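Local structure of endoglucanase FnCel5A (Fervidobacterium nodosum, 3NCO) at residues A[204-209]-A[239-244]; A[233-238]-A[280-285]; A[247-250]-A[255-258]. The protein is a family 5 glycoside hydrolase, probably a cellulase that cuts the beta-1,4-glucosidic bonds of cellulose. All blocks are in the same frame, centred on the assembly; numbering follows the deposited sequence.

All three contacts use helix 232-252 of the eight-stranded beta/alpha-barrel, at successive places along its length. Contact 2 joins its early turns to helix 269-285 through buried aliphatic side chains. Contact 1, in mid-helix, meets segment 204-209; it is partly buried, aromatic, and the one of the three with a hydrogen bond between its segments. Contact 3, near the end of the helix, packs a small residue on the following strand, 256-261, in a buried, purely apolar contact. The three adjoin: Phe242 of contact 1 packs on Ile282 of contact 2, and Leu258 of contact 3 touches Tyr204, Phe242 and Ala283.

Contact 1: residues A[204-209]-A[239-244]; sequences YYEPFN and RNHFKY
Tyr204, at the barrel strand 198-204, has its CA 9.3 Å from the CA of Phe242 on helix 232-252, and two residues on the CA of Glu206 is 9.2 Å from the CA of His241. Long aromatic side chains fill this spacing. Tyr204 turns its ring toward the helix with CG anti to the backbone N (chi1 -162°), and Phe242 brings one corner of its own ring down on it: CE1 of Phe242 sits over the ring centre, 3.5 Å from Tyr204 CG. The planes meet at 81°, a T-shaped stack with Phe242 as the edge. Over the opposite face lies the backbone N of Glu206, where the chain folds back past the ring. At the ring's far end Tyr204 OH hydrogen-bonds His241 ND1 at 2.6 Å, an approach at the edge of the imidazole, with the two rings rim to rim. CB of Glu206 adds a looser contact to His241 CE1, and Tyr184 stacks on the same imidazole. A phenylalanine in place of Tyr204 would probably keep the stack but leave His241 ND1 without this partner and its ring less firmly set. Trp275 and Leu258 also pack on Tyr204. The contact thus ties this barrel strand to the helix: the short O-N bond probably helps fix the rotation of phenol and imidazole alike, while the Phe242 edge and Glu206 N hold the two faces of the tyrosine.

Contact 2: residues A[233-238]-A[280-285]; sequences WEVEQI and RRIAEE
Glu234 OE1 accepts two backbone N-H groups, those of Glu229 and Lys231, in the chain leading into helix 232-252, and the next residue, Val235, meets Ile282 of helix 269-285. These are adjacent outer helices of a beta/alpha-barrel (TIM barrel), the one between strands 198-204 and 256-261, the other between strands 256-261 and 289-292. Within the two segments they come closest at Ile238 and Ile282, whose CA atoms are 7.7 Å apart.

Ile282 does the reaching. Its CG1 stands anti to the carbonyl carbon and the chain then runs on extended (chi2 175°), which puts the terminal methyl CD1 on the surface of the other helix, between two residues one turn apart. There CD1 of Ile282 lies against the CB-CG2 side of Ile238, 3.7 Å from Ile238 CG2 and 3.9 Å from Ile238 CB. Val235 offers CG1 at 4.1 Å from the same Ile282 CD1, a looser touch. Both pairs of side chains meet at a slant, and one methyl serves two partners because the extended branch sets it between them.

Trp228, from the loop before helix 232-252, packs against Val235 and Ile238, while Thr278 of helix 269-285 touches both as well. Phe242, one turn beyond Ile238, carries the apolar seam along the helix, and a salt bridge between Glu285 and Arg239 also joins the two helices. The carbonyl oxygen of Val235 makes a van der Waals touch as well, 3.8 Å from CD1 of Ile282.

Contact 3: residues A[247-250]-A[255-258]; sequences EWAK and PIFL
Ile256 meets Ala249 through the way its longer branch folds: CG1 stands anti to the carbonyl carbon (chi1 -66°), and a second bend (chi2 -74°) turns CD1 back instead of letting it run straight out. The branch therefore presents its flank to helix 232-252, and both of its outer carbons touch one methyl. CB of Ala249 is 3.4 Å from Ile256 CG1, tighter than ordinary van der Waals contact, and 3.7 Å from Ile256 CD1.

Here a single methyl stands between the helix backbone and the isoleucine. Ala249 directs it at the strand, and its CA is 6.4 Å from the CA of Pro255, the residue just before the strand begins. Trp248 beside it takes a more distant part. Its ring, carried with CG anti to the backbone N (chi1 -180°), reaches CD1 of Ile256 with the edge atom CZ3 at 4.5 Å, near the ring plane, so this is the rim of the indole and not a stack. All the contact between the segments is apolar.

This is the return step of a beta-alpha-beta crossover, strand 198-204, helix 232-252, strand 256-261, the repeating element of a TIM barrel. The side chain of Ile256 lies between helix and barrel, also packing on Val200, Phe202 and Phe288, while its backbone is part of the wall and pairs with Ser289. Helix 12-20 meets segment 255-258 too, with Asn17 ND2 hydrogen-bonded to Ile256 O and Phe14 packed on Pro255, and parallel strands 198-204 and 289-292 flank strand 256-261 on either side.

Contact 1: residues A[204-209]-A[239-244]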
loop_
_atom_site.group_PDB
_atom_site.type_symbol
_atom_site.label_atom_id
_atom_site.label_comp_id
_atom_site.label_asym_id
_atom_site.label_seq_id
_atom_site.Cartn_x
_atom_site.Cartn_y
_atom_site.Cartn_z
ATOM N N TYR A 204 -2.608 -1.060 -8.724
ATOM C CA TYR A 204 -3.134 -1.560 -9.977
ATOM C C TYR A 204 -4.559 -2.059 -9.836
ATOM O O TYR A 204 -4.816 -3.035 -9.127
ATOM C CB TYR A 204 -2.273 -2.671 -10.600
ATOM C CG TYR A 204 -2.593 -2.851 -12.080
ATOM C CD1 TYR A 204 -2.206 -1.894 -13.018
ATOM C CD2 TYR A 204 -3.281 -3.992 -12.530
ATOM C CE1 TYR A 204 -2.536 -2.077 -14.376
ATOM C CE2 TYR A 204 -3.603 -4.187 -13.850
ATOM C CZ TYR A 204 -3.222 -3.232 -14.766
ATOM O OH TYR A 204 -3.498 -3.413 -16.083
ATOM N N TYR A 205 -5.457 -1.387 -10.561
ATOM C CA TYR A 205 -6.877 -1.740 -10.587
ATOM C C TYR A 205 -7.495 -1.680 -11.999
ATOM O O TYR A 205 -8.719 -1.567 -12.143
ATOM C CB TYR A 205 -7.621 -0.747 -9.708
ATOM C CG TYR A 205 -7.316 -0.925 -8.236
ATOM C CD1 TYR A 205 -7.856 -1.983 -7.526
ATOM C CD2 TYR A 205 -6.516 0.027 -7.524
ATOM C CE1 TYR A 205 -7.638 -2.135 -6.178
ATOM C CE2 TYR A 205 -6.302 -0.122 -6.154
ATOM C CZ TYR A 205 -6.858 -1.197 -5.478
ATOM O OH TYR A 205 -6.687 -1.354 -4.128
ATOM N N GLU A 206 -6.665 -1.796 -13.034
ATOM C CA GLU A 206 -7.189 -1.846 -14.407
ATOM C C GLU A 206 -7.612 -3.238 -14.782
ATOM O O GLU A 206 -6.943 -4.208 -14.385
ATOM C CB GLU A 206 -6.135 -1.368 -15.388
ATOM C CG GLU A 206 -5.647 0.045 -14.991
ATOM C CD GLU A 206 -6.818 1.000 -14.822
ATOM O OE1 GLU A 206 -7.759 1.001 -15.649
ATOM O OE2 GLU A 206 -6.866 1.742 -13.828
ATOM N N PRO A 207 -8.694 -3.356 -15.569
ATOM C CA PRO A 207 -9.653 -2.329 -16.042
ATOM C C PRO A 207 -10.488 -1.855 -14.862
ATOM O O PRO A 207 -11.047 -2.700 -14.141
ATOM C CB PRO A 207 -10.526 -3.101 -17.067
ATOM C CG PRO A 207 -9.693 -4.282 -17.406
ATOM C CD PRO A 207 -8.992 -4.669 -16.153
ATOM N N PHE A 208 -10.530 -0.539 -14.621
ATOM C CA PHE A 208 -11.211 -0.006 -13.442
ATOM C C PHE A 208 -12.695 -0.348 -13.466
ATOM O O PHE A 208 -13.284 -0.591 -12.397
ATOM C CB PHE A 208 -11.015 1.507 -13.359
ATOM C CG PHE A 208 -11.227 2.075 -12.008
ATOM C CD1 PHE A 208 -10.182 2.077 -11.089
ATOM C CD2 PHE A 208 -12.449 2.671 -11.651
ATOM C CE1 PHE A 208 -10.341 2.620 -9.816
ATOM C CE2 PHE A 208 -12.607 3.249 -10.346
ATOM C CZ PHE A 208 -11.542 3.211 -9.455
ATOM N N ASN A 209 -13.278 -0.432 -14.677
ATOM C CA ASN A 209 -14.697 -0.795 -14.753
ATOM C C ASN A 209 -14.922 -2.274 -14.444
ATOM O O ASN A 209 -16.070 -2.702 -14.210
ATOM C CB ASN A 209 -15.363 -0.332 -16.073
ATOM C CG ASN A 209 -14.900 -1.130 -17.301
ATOM O OD1 ASN A 209 -13.958 -1.939 -17.233
ATOM N ND2 ASN A 209 -15.520 -0.848 -18.446
ATOM N N ARG A 239 0.253 -6.773 -19.113
ATOM C CA ARG A 239 1.687 -6.868 -19.380
ATOM C C ARG A 239 2.247 -5.529 -19.913
ATOM O O ARG A 239 3.320 -5.103 -19.515
ATOM C CB ARG A 239 1.953 -8.012 -20.369
ATOM C CG ARG A 239 3.472 -8.304 -20.447
ATOM C CD ARG A 239 3.852 -9.425 -21.373
ATOM N NE ARG A 239 2.885 -10.517 -21.401
ATOM C CZ ARG A 239 2.786 -11.462 -20.475
ATOM N NH1 ARG A 239 3.605 -11.452 -19.431
ATOM N NH2 ARG A 239 1.882 -12.430 -20.601
ATOM N N ASN A 240 1.530 -4.893 -20.847
ATOM C CA ASN A 240 1.961 -3.632 -21.449
ATOM C C ASN A 240 2.087 -2.586 -20.323
ATOM O O ASN A 240 3.043 -1.812 -20.265
ATOM C CB ASN A 240 0.950 -3.213 -22.562
ATOM C CG ASN A 240 1.354 -1.939 -23.352
ATOM O OD1 ASN A 240 2.366 -1.916 -24.082
ATOM N ND2 ASN A 240 0.528 -0.901 -23.250
ATOM N N HIS A 241 1.074 -2.537 -19.447
ATOM C CA HIS A 241 1.111 -1.587 -18.316
ATOM C C HIS A 241 2.341 -1.815 -17.402
ATOM O O HIS A 241 3.018 -0.862 -16.990
ATOM C CB HIS A 241 -0.163 -1.753 -17.508
ATOM C CG HIS A 241 -1.393 -1.318 -18.250
ATOM N ND1 HIS A 241 -2.659 -1.695 -17.866
ATOM C CD2 HIS A 241 -1.547 -0.535 -19.348
ATOM C CE1 HIS A 241 -3.547 -1.127 -18.663
ATOM N NE2 HIS A 241 -2.898 -0.419 -19.574
ATOM N N PHE A 242 2.556 -3.062 -17.006
ATOM C CA PHE A 242 3.624 -3.379 -16.031
ATOM C C PHE A 242 5.004 -3.236 -16.682
ATOM O O PHE A 242 5.964 -2.784 -16.014
ATOM C CB PHE A 242 3.462 -4.800 -15.491
ATOM C CG PHE A 242 2.427 -4.930 -14.414
ATOM C CD1 PHE A 242 1.173 -4.323 -14.525
ATOM C CD2 PHE A 242 2.736 -5.602 -13.244
ATOM C CE1 PHE A 242 0.221 -4.431 -13.470
ATOM C CE2 PHE A 242 1.814 -5.696 -12.203
ATOM C CZ PHE A 242 0.554 -5.145 -12.340
ATOM N N LYS A 243 5.095 -3.578 -17.967
ATOM C CA LYS A 243 6.351 -3.314 -18.728
ATOM C C LYS A 243 6.744 -1.825 -18.723
ATOM O O LYS A 243 7.921 -1.439 -18.591
ATOM C CB LYS A 243 6.249 -3.878 -20.136
ATOM C CG LYS A 243 7.537 -3.695 -20.975
ATOM C CD LYS A 243 7.375 -4.335 -22.360
ATOM C CE LYS A 243 6.702 -3.353 -23.283
ATOM N NZ LYS A 243 7.497 -3.190 -24.542
ATOM N N TYR A 244 5.744 -0.954 -18.893
ATOM C CA TYR A 244 6.006 0.456 -18.824
ATOM C C TYR A 244 6.623 0.822 -17.478
ATOM O O TYR A 244 7.595 1.588 -17.426
ATOM C CB TYR A 244 4.692 1.214 -19.061
ATOM C CG TYR A 244 4.783 2.710 -19.042
ATOM C CD1 TYR A 244 5.333 3.394 -20.117
ATOM C CD2 TYR A 244 4.225 3.449 -17.990
ATOM C CE1 TYR A 244 5.387 4.768 -20.133
ATOM C CE2 TYR A 244 4.308 4.891 -17.997
ATOM C CZ TYR A 244 4.891 5.498 -19.101
ATOM O OH TYR A 244 4.981 6.876 -19.218
#

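Contact 2: residues A[233-238]-A[280-285]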
loop_
_atom_site.group_PDB
_atom_site.type_symbol
_atom_site.label_atom_id
_atom_site.label_comp_id
_atom_site.label_asym_id
_atom_site.label_seq_id
_atom_site.Cartn_x
_atom_site.Cartn_y
_atom_site.Cartn_z
ATOM N N TRP A 233 -5.697 -10.874 -25.308
ATOM C CA TRP A 233 -5.700 -9.403 -25.371
ATOM C C TRP A 233 -5.815 -8.779 -23.993
ATOM O O TRP A 233 -5.221 -7.732 -23.718
ATOM C CB TRP A 233 -6.768 -8.839 -26.343
ATOM C CG TRP A 233 -8.198 -8.659 -25.806
ATOM C CD1 TRP A 233 -9.212 -9.577 -25.864
ATOM C CD2 TRP A 233 -8.773 -7.466 -25.212
ATOM N NE1 TRP A 233 -10.354 -9.049 -25.301
ATOM C CE2 TRP A 233 -10.115 -7.763 -24.894
ATOM C CE3 TRP A 233 -8.265 -6.199 -24.874
ATOM C CZ2 TRP A 233 -10.964 -6.840 -24.257
ATOM C CZ3 TRP A 233 -9.112 -5.275 -24.257
ATOM C CH2 TRP A 233 -10.454 -5.601 -23.961
ATOM N N GLU A 234 -6.547 -9.450 -23.105
ATOM C CA GLU A 234 -6.748 -8.969 -21.729
ATOM C C GLU A 234 -5.457 -9.063 -20.909
ATOM O O GLU A 234 -5.056 -8.123 -20.173
ATOM C CB GLU A 234 -7.860 -9.808 -21.096
ATOM C CG GLU A 234 -9.215 -9.468 -21.654
ATOM C CD GLU A 234 -10.313 -10.335 -21.070
ATOM O OE1 GLU A 234 -10.125 -11.580 -21.053
ATOM O OE2 GLU A 234 -11.338 -9.765 -20.617
ATOM N N VAL A 235 -4.777 -10.195 -21.042
ATOM C CA VAL A 235 -3.460 -10.388 -20.400
ATOM C C VAL A 235 -2.403 -9.388 -20.929
ATOM O O VAL A 235 -1.632 -8.809 -20.161
ATOM C CB VAL A 235 -2.980 -11.853 -20.621
ATOM C CG1 VAL A 235 -1.580 -12.091 -19.981
ATOM C CG2 VAL A 235 -4.044 -12.836 -20.093
ATOM N N GLU A 236 -2.371 -9.192 -22.240
ATOM C CA GLU A 236 -1.438 -8.269 -22.858
ATOM C C GLU A 236 -1.684 -6.825 -22.392
ATOM O O GLU A 236 -0.734 -6.050 -22.250
ATOM C CB GLU A 236 -1.503 -8.389 -24.404
ATOM C CG GLU A 236 -0.511 -7.469 -25.112
ATOM C CD GLU A 236 0.913 -7.562 -24.541
ATOM O OE1 GLU A 236 1.386 -8.687 -24.235
ATOM O OE2 GLU A 236 1.551 -6.497 -24.393
ATOM N N GLN A 237 -2.937 -6.434 -22.137
ATOM C CA GLN A 237 -3.164 -5.068 -21.593
ATOM C C GLN A 237 -2.389 -4.876 -20.296
ATOM O O GLN A 237 -1.754 -3.830 -20.089
ATOM C CB GLN A 237 -4.663 -4.764 -21.340
ATOM C CG GLN A 237 -5.565 -4.634 -22.607
ATOM C CD GLN A 237 -5.527 -3.208 -23.199
ATOM O OE1 GLN A 237 -5.609 -2.216 -22.437
ATOM N NE2 GLN A 237 -5.383 -3.096 -24.535
ATOM N N ILE A 238 -2.429 -5.883 -19.416
ATOM C CA ILE A 238 -1.746 -5.784 -18.114
ATOM C C ILE A 238 -0.213 -5.828 -18.313
ATOM O O ILE A 238 0.530 -5.045 -17.722
ATOM C CB ILE A 238 -2.177 -6.904 -17.137
ATOM C CG1 ILE A 238 -3.685 -6.787 -16.889
ATOM C CG2 ILE A 238 -1.363 -6.872 -15.790
ATOM C CD1 ILE A 238 -4.272 -7.941 -16.041
ATOM N N ARG A 280 -0.820 -11.024 -10.309
ATOM C CA ARG A 280 0.263 -11.586 -9.492
ATOM C C ARG A 280 1.427 -12.153 -10.359
ATOM O O ARG A 280 2.593 -11.871 -10.116
ATOM C CB ARG A 280 -0.241 -12.666 -8.536
ATOM C CG ARG A 280 0.951 -13.291 -7.793
ATOM C CD ARG A 280 0.581 -14.533 -7.012
ATOM N NE ARG A 280 -0.004 -15.572 -7.850
ATOM C CZ ARG A 280 0.701 -16.417 -8.561
ATOM N NH1 ARG A 280 0.114 -17.361 -9.281
ATOM N NH2 ARG A 280 2.016 -16.338 -8.520
ATOM N N ARG A 281 1.099 -12.974 -11.365
ATOM C CA ARG A 281 2.143 -13.572 -12.212
ATOM C C ARG A 281 2.944 -12.521 -12.956
ATOM O O ARG A 281 4.157 -12.685 -13.127
ATOM C CB ARG A 281 1.508 -14.482 -13.260
ATOM C CG ARG A 281 0.861 -15.725 -12.674
ATOM C CD ARG A 281 0.377 -16.726 -13.797
ATOM N NE ARG A 281 -0.140 -16.053 -15.016
ATOM C CZ ARG A 281 -1.393 -16.145 -15.521
ATOM N NH1 ARG A 281 -2.331 -16.878 -14.930
ATOM N NH2 ARG A 281 -1.716 -15.481 -16.640
ATOM N N ILE A 282 2.276 -11.475 -13.445
ATOM C CA ILE A 282 2.975 -10.454 -14.233
ATOM C C ILE A 282 3.828 -9.555 -13.320
ATOM O O ILE A 282 4.945 -9.160 -13.692
ATOM C CB ILE A 282 2.000 -9.637 -15.107
ATOM C CG1 ILE A 282 1.389 -10.565 -16.182
ATOM C CG2 ILE A 282 2.693 -8.389 -15.731
ATOM C CD1 ILE A 282 0.300 -9.909 -17.061
ATOM N N ALA A 283 3.340 -9.290 -12.110
ATOM C CA ALA A 283 4.197 -8.591 -11.137
ATOM C C ALA A 283 5.435 -9.453 -10.831
ATOM O O ALA A 283 6.546 -8.935 -10.778
ATOM C CB ALA A 283 3.411 -8.252 -9.822
ATOM N N GLU A 284 5.258 -10.779 -10.703
ATOM C CA GLU A 284 6.413 -11.632 -10.397
ATOM C C GLU A 284 7.407 -11.577 -11.565
ATOM O O GLU A 284 8.646 -11.496 -11.341
ATOM C CB GLU A 284 5.975 -13.091 -10.151
ATOM C CG GLU A 284 5.344 -13.299 -8.792
ATOM C CD GLU A 284 4.567 -14.635 -8.733
ATOM O OE1 GLU A 284 4.639 -15.413 -9.729
ATOM O OE2 GLU A 284 3.879 -14.896 -7.703
ATOM N N GLU A 285 6.875 -11.599 -12.796
ATOM C CA GLU A 285 7.709 -11.653 -13.989
ATOM C C GLU A 285 8.595 -10.415 -14.100
ATOM O O GLU A 285 9.751 -10.500 -14.551
ATOM C CB GLU A 285 6.838 -11.861 -15.236
ATOM C CG GLU A 285 7.491 -11.566 -16.576
ATOM C CD GLU A 285 6.448 -11.344 -17.701
ATOM O OE1 GLU A 285 5.239 -11.707 -17.489
ATOM O OE2 GLU A 285 6.855 -10.835 -18.801
#

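Contact 3: residues A[247-250]-A[255-258]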
loop_
_atom_site.group_PDB
_atom_site.type_symbol
_atom_site.label_atom_id
_atom_site.label_comp_id
_atom_site.label_asym_id
_atom_site.label_seq_id
_atom_site.Cartn_x
_atom_site.Cartn_y
_atom_site.Cartn_z
ATOM N N GLU A 247 10.253 -0.722 -17.279
ATOM C CA GLU A 247 11.282 0.034 -18.011
ATOM C C GLU A 247 11.668 1.341 -17.288
ATOM O O GLU A 247 12.867 1.712 -17.206
ATOM C CB GLU A 247 10.811 0.318 -19.453
ATOM C CG GLU A 247 10.573 -0.969 -20.278
ATOM C CD GLU A 247 9.977 -0.712 -21.677
ATOM O OE1 GLU A 247 9.423 0.402 -21.919
ATOM O OE2 GLU A 247 10.045 -1.631 -22.538
ATOM N N TRP A 248 10.670 2.038 -16.762
ATOM C CA TRP A 248 10.964 3.250 -15.967
ATOM C C TRP A 248 11.823 2.958 -14.731
ATOM O O TRP A 248 12.795 3.676 -14.460
ATOM C CB TRP A 248 9.643 3.974 -15.580
ATOM C CG TRP A 248 9.865 5.203 -14.781
ATOM C CD1 TRP A 248 10.010 6.470 -15.249
ATOM C CD2 TRP A 248 9.988 5.289 -13.348
ATOM N NE1 TRP A 248 10.224 7.349 -14.206
ATOM C CE2 TRP A 248 10.204 6.654 -13.020
ATOM C CE3 TRP A 248 9.917 4.338 -12.298
ATOM C CZ2 TRP A 248 10.341 7.115 -11.669
ATOM C CZ3 TRP A 248 10.080 4.793 -10.961
ATOM C CH2 TRP A 248 10.273 6.167 -10.665
ATOM N N ALA A 249 11.438 1.920 -13.979
ATOM C CA ALA A 249 12.179 1.593 -12.765
ATOM C C ALA A 249 13.643 1.185 -13.060
ATOM O O ALA A 249 14.560 1.509 -12.264
ATOM C CB ALA A 249 11.450 0.532 -11.999
ATOM N N LYS A 250 13.848 0.429 -14.139
ATOM C CA LYS A 250 15.215 0.043 -14.487
ATOM C C LYS A 250 16.027 1.291 -14.858
ATOM O O LYS A 250 17.223 1.410 -14.531
ATOM C CB LYS A 250 15.187 -0.918 -15.655
ATOM C CG LYS A 250 14.715 -2.306 -15.289
ATOM C CD LYS A 250 14.516 -2.892 -16.647
ATOM C CE LYS A 250 14.184 -4.302 -16.642
ATOM N NZ LYS A 250 14.062 -4.510 -18.134
ATOM N N PRO A 255 13.694 -0.127 -7.040
ATOM C CA PRO A 255 12.789 -1.284 -7.057
ATOM C C PRO A 255 11.333 -0.839 -6.998
ATOM O O PRO A 255 11.055 0.291 -6.607
ATOM C CB PRO A 255 13.095 -2.007 -5.741
ATOM C CG PRO A 255 14.168 -1.252 -5.046
ATOM C CD PRO A 255 14.291 0.102 -5.711
ATOM N N ILE A 256 10.428 -1.762 -7.360
ATOM C CA ILE A 256 9.009 -1.460 -7.441
ATOM C C ILE A 256 8.202 -2.434 -6.561
ATOM O O ILE A 256 8.340 -3.660 -6.689
ATOM C CB ILE A 256 8.510 -1.656 -8.905
ATOM C CG1 ILE A 256 9.158 -0.622 -9.813
ATOM C CG2 ILE A 256 6.985 -1.634 -8.997
ATOM C CD1 ILE A 256 8.573 0.814 -9.635
ATOM N N PHE A 257 7.279 -1.863 -5.758
ATOM C CA PHE A 257 6.275 -2.614 -4.970
ATOM C C PHE A 257 4.901 -2.286 -5.520
ATOM O O PHE A 257 4.484 -1.121 -5.618
ATOM C CB PHE A 257 6.437 -2.129 -3.514
ATOM C CG PHE A 257 5.329 -2.470 -2.580
ATOM C CD1 PHE A 257 4.792 -3.759 -2.415
ATOM C CD2 PHE A 257 4.908 -1.445 -1.724
ATOM C CE1 PHE A 257 3.843 -3.966 -1.402
ATOM C CE2 PHE A 257 3.956 -1.642 -0.770
ATOM C CZ PHE A 257 3.456 -2.882 -0.560
ATOM N N LEU A 258 4.184 -3.328 -5.933
ATOM C CA LEU A 258 2.799 -3.144 -6.322
ATOM C C LEU A 258 1.988 -3.185 -5.007
ATOM O O LEU A 258 1.679 -4.290 -4.501
ATOM C CB LEU A 258 2.409 -4.346 -7.235
ATOM C CG LEU A 258 0.908 -4.547 -7.537
ATOM C CD1 LEU A 258 0.381 -3.276 -8.183
ATOM C CD2 LEU A 258 0.612 -5.772 -8.450
#